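PDB 4RU0: putative branched-chain amino acid ABC transporter, periplasmic branched-chain amino acid-binding protein, which probably binds branched-chain amino acids or related small solutes in the periplasm and delivers them to an ABC transporter for uptake. Local coordinates for residues Y94-K98 / R123-I129. Sequence-based numbering, arbitrary orientation.
Sequences YERFK and RAEVDKI
Y94 reaches across from helix 87-97 to D127, beside the C-terminal turn of helix 114-126, joining two neighbouring helices in one lobe of a periplasmic binding protein of the leucine-binding family. With CG anti to the backbone N, the ring is directed at the second helix, and Y94 OH donates a hydrogen bond of 2.7 Å to D127 OD2. Ring and carboxylate lie nearly coplanar, 13° apart, and OD2 is met on its anti side near the plane of the ring. The OH of buried Y94 thus has D127 OD2, probably a carboxylate oxygen, as its acceptor, which ties the ring to the turn that closes the helix, a Schellman motif in which K128 has positive phi.

Beside this bond a salt-bridge network links E95, K98, R123 and D127. R123 runs antiparallel to the Y94 side chain, R123 CD 3.9 Å from Y94 CE1, and the guanidinium stands 80° from the ring plane. R123 NH1 donates to E95 OE2 at 2.8 Å, almost straight at 166°; the acceptor lies in the guanidinium plane, yet the donor comes from above the carboxylate. The other oxygen, E95 OE1, accepts from K98 NZ at 3.0 Å on its syn side. Losing the carboxylate, as with an alanine at E95, would probably leave R123 NH1 without its mate and K98 NZ with only the long contact to D127 among these residues.

K98 also lies roughly perpendicular to D127, in a long salt bridge with K98 NZ 3.6 Å from D127 OD2. Nearer its backbone, K98 CB touches CD1 of buried I129 at 3.6 Å.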
ATOM      1  N   TYR A  94       9.299 -16.658  -6.373  1.00 35.71           N
ATOM      2  CA  TYR A  94       9.882 -15.743  -7.339  1.00 35.19           C
ATOM      3  C   TYR A  94      10.768 -16.489  -8.329  1.00 40.20           C
ATOM      4  O   TYR A  94      10.704 -16.242  -9.531  1.00 36.03           O
ATOM      5  CB  TYR A  94      10.684 -14.651  -6.632  1.00 33.76           C
ATOM      6  CG  TYR A  94      11.587 -13.859  -7.553  1.00 36.77           C
ATOM      7  CD1 TYR A  94      12.903 -14.255  -7.780  1.00 32.76           C
ATOM      8  CD2 TYR A  94      11.126 -12.712  -8.194  1.00 33.21           C
ATOM      9  CE1 TYR A  94      13.726 -13.540  -8.621  1.00 32.36           C
ATOM     10  CE2 TYR A  94      11.949 -11.985  -9.032  1.00 32.81           C
ATOM     11  CZ  TYR A  94      13.249 -12.406  -9.239  1.00 32.40           C
ATOM     12  OH  TYR A  94      14.075 -11.693 -10.067  1.00 32.12           O
ATOM     13  N   GLU A  95      11.596 -17.398  -7.818  1.00 35.27           N
ATOM     14  CA  GLU A  95      12.508 -18.156  -8.670  1.00 35.58           C
ATOM     15  C   GLU A  95      11.746 -19.112  -9.573  1.00 37.13           C
ATOM     16  O   GLU A  95      12.187 -19.407 -10.683  1.00 43.00           O
ATOM     17  CB  GLU A  95      13.526 -18.927  -7.826  1.00 35.08           C
ATOM     18  CG  GLU A  95      14.521 -18.035  -7.105  1.00 33.69           C
ATOM     19  CD  GLU A  95      15.492 -17.345  -8.053  1.00 43.79           C
ATOM     20  OE1 GLU A  95      15.811 -17.917  -9.117  1.00 42.57           O
ATOM     21  OE2 GLU A  95      15.941 -16.227  -7.733  1.00 32.25           O
ATOM     22  N   ARG A  96      10.607 -19.603  -9.097  1.00 37.96           N
ATOM     23  CA  ARG A  96       9.777 -20.474  -9.915  1.00 39.61           C
ATOM     24  C   ARG A  96       9.122 -19.685 -11.052  1.00 45.30           C
ATOM     25  O   ARG A  96       8.986 -20.181 -12.167  1.00 48.75           O
ATOM     26  CB  ARG A  96       8.717 -21.163  -9.059  1.00 40.44           C
ATOM     27  CG  ARG A  96       7.477 -21.619  -9.830  1.00 48.12           C
ATOM     28  CD  ARG A  96       6.919 -22.941  -9.315  1.00 52.53           C
ATOM     29  NE  ARG A  96       6.665 -22.939  -7.876  1.00 55.88           N
ATOM     30  CZ  ARG A  96       7.501 -23.445  -6.969  1.00 62.78           C
ATOM     31  NH1 ARG A  96       8.653 -23.992  -7.349  1.00 63.98           N
ATOM     32  NH2 ARG A  96       7.191 -23.401  -5.676  1.00 60.90           N
ATOM     33  N   PHE A  97       8.757 -18.439 -10.765  1.00 41.49           N
ATOM     34  CA  PHE A  97       7.977 -17.629 -11.691  1.00 40.18           C
ATOM     35  C   PHE A  97       8.799 -16.726 -12.608  1.00 39.62           C
ATOM     36  O   PHE A  97       8.332 -16.360 -13.687  1.00 44.26           O
ATOM     37  CB  PHE A  97       6.988 -16.760 -10.908  1.00 44.82           C
ATOM     38  CG  PHE A  97       5.765 -17.495 -10.446  1.00 46.35           C
ATOM     39  CD1 PHE A  97       5.393 -18.691 -11.040  1.00 48.25           C
ATOM     40  CD2 PHE A  97       4.981 -16.983  -9.422  1.00 40.86           C
ATOM     41  CE1 PHE A  97       4.263 -19.369 -10.621  1.00 51.46           C
ATOM     42  CE2 PHE A  97       3.845 -17.653  -8.997  1.00 50.21           C
ATOM     43  CZ  PHE A  97       3.488 -18.849  -9.598  1.00 53.16           C
ATOM     44  N   LYS A  98      10.011 -16.364 -12.191  1.00 38.23           N
ATOM     45  CA  LYS A  98      10.773 -15.334 -12.900  1.00 37.62           C
ATOM     46  C   LYS A  98      11.032 -15.663 -14.380  1.00 43.07           C
ATOM     47  O   LYS A  98      11.352 -14.771 -15.169  1.00 38.71           O
ATOM     48  CB  LYS A  98      12.105 -15.074 -12.194  1.00 36.13           C
ATOM     49  CG  LYS A  98      13.142 -16.163 -12.385  1.00 36.22           C
ATOM     50  CD  LYS A  98      14.496 -15.738 -11.829  1.00 34.88           C
ATOM     51  CE  LYS A  98      15.577 -16.762 -12.160  1.00 35.08           C
ATOM     52  NZ  LYS A  98      16.857 -16.446 -11.472  1.00 51.31           N
ATOM     53  N   ARG A 123      18.323  -9.247  -6.410  1.00 32.64           N
ATOM     54  CA  ARG A 123      18.335 -10.212  -7.500  1.00 36.77           C
ATOM     55  C   ARG A 123      17.247  -9.892  -8.522  1.00 33.45           C
ATOM     56  O   ARG A 123      17.316 -10.332  -9.669  1.00 34.50           O
ATOM     57  CB  ARG A 123      18.208 -11.647  -6.970  1.00 33.17           C
ATOM     58  CG  ARG A 123      16.826 -12.113  -6.593  1.00 28.52           C
ATOM     59  CD  ARG A 123      16.854 -13.619  -6.302  1.00 30.36           C
ATOM     60  NE  ARG A 123      17.541 -13.962  -5.051  1.00 26.12           N
ATOM     61  CZ  ARG A 123      17.673 -15.205  -4.584  1.00 26.64           C
ATOM     62  NH1 ARG A 123      17.181 -16.236  -5.258  1.00 26.68           N
ATOM     63  NH2 ARG A 123      18.299 -15.426  -3.437  1.00 27.35           N
ATOM     64  N   ALA A 124      16.266  -9.093  -8.117  1.00 25.46           N
ATOM     65  CA  ALA A 124      15.256  -8.607  -9.051  1.00 25.44           C
ATOM     66  C   ALA A 124      15.871  -7.629 -10.047  1.00 32.55           C
ATOM     67  O   ALA A 124      15.494  -7.601 -11.215  1.00 29.81           O
ATOM     68  CB  ALA A 124      14.107  -7.947  -8.308  1.00 32.46           C
ATOM     69  N   GLU A 125      16.813  -6.820  -9.572  1.00 26.92           N
ATOM     70  CA  GLU A 125      17.518  -5.877 -10.433  1.00 28.22           C
ATOM     71  C   GLU A 125      18.362  -6.618 -11.469  1.00 40.26           C
ATOM     72  O   GLU A 125      18.351  -6.267 -12.652  1.00 48.55           O
ATOM     73  CB  GLU A 125      18.395  -4.940  -9.601  1.00 40.16           C
ATOM     74  CG  GLU A 125      19.142  -3.900 -10.423  1.00 50.30           C
ATOM     75  CD  GLU A 125      19.594  -2.706  -9.591  1.00 62.46           C
ATOM     76  OE1 GLU A 125      19.077  -2.524  -8.464  1.00 64.72           O
ATOM     77  OE2 GLU A 125      20.466  -1.945 -10.066  1.00 66.90           O
ATOM     78  N   VAL A 126      19.075  -7.652 -11.024  1.00 33.58           N
ATOM     79  CA  VAL A 126      19.896  -8.466 -11.921  1.00 30.13           C
ATOM     80  C   VAL A 126      19.051  -9.167 -12.984  1.00 29.86           C
ATOM     81  O   VAL A 126      19.466  -9.286 -14.137  1.00 35.67           O
ATOM     82  CB  VAL A 126      20.700  -9.526 -11.144  1.00 30.19           C
ATOM     83  CG1 VAL A 126      21.517 -10.389 -12.093  1.00 31.33           C
ATOM     84  CG2 VAL A 126      21.605  -8.859 -10.124  1.00 32.04           C
ATOM     85  N   ASP A 127      17.862  -9.627 -12.598  1.00 29.39           N
ATOM     86  CA  ASP A 127      16.996 -10.372 -13.516  1.00 28.80           C
ATOM     87  C   ASP A 127      16.141  -9.442 -14.364  1.00 29.10           C
ATOM     88  O   ASP A 127      15.367  -9.896 -15.201  1.00 34.63           O
ATOM     89  CB  ASP A 127      16.083 -11.338 -12.749  1.00 27.54           C
ATOM     90  CG  ASP A 127      16.857 -12.326 -11.892  1.00 39.73           C
ATOM     91  OD1 ASP A 127      18.072 -12.512 -12.122  1.00 49.87           O
ATOM     92  OD2 ASP A 127      16.239 -12.929 -10.991  1.00 35.68           O
ATOM     93  N   LYS A 128      16.285  -8.142 -14.129  1.00 37.52           N
ATOM     94  CA  LYS A 128      15.474  -7.118 -14.788  1.00 38.91           C
ATOM     95  C   LYS A 128      13.970  -7.410 -14.665  1.00 37.55           C
ATOM     96  O   LYS A 128      13.230  -7.422 -15.658  1.00 34.24           O
ATOM     97  CB  LYS A 128      15.896  -6.975 -16.254  1.00 31.70           C
ATOM     98  CG  LYS A 128      17.335  -6.477 -16.396  1.00 33.64           C
ATOM     99  CD  LYS A 128      17.779  -6.374 -17.844  1.00 34.69           C
ATOM    100  CE  LYS A 128      19.175  -5.779 -17.940  1.00 43.70           C
ATOM    101  NZ  LYS A 128      19.650  -5.716 -19.349  1.00 54.73           N
ATOM    102  N   ILE A 129      13.533  -7.640 -13.430  1.00 28.14           N
ATOM    103  CA  ILE A 129      12.124  -7.846 -13.134  1.00 37.20           C
ATOM    104  C   ILE A 129      11.639  -6.838 -12.092  1.00 34.21           C
ATOM    105  O   ILE A 129      12.120  -6.821 -10.961  1.00 27.51           O
ATOM    106  CB  ILE A 129      11.856  -9.269 -12.635  1.00 27.10           C
ATOM    107  CG1 ILE A 129      12.253 -10.280 -13.708  1.00 31.71           C
ATOM    108  CG2 ILE A 129      10.391  -9.426 -12.258  1.00 27.08           C
ATOM    109  CD1 ILE A 129      11.787 -11.683 -13.434  1.00 33.62           C
TER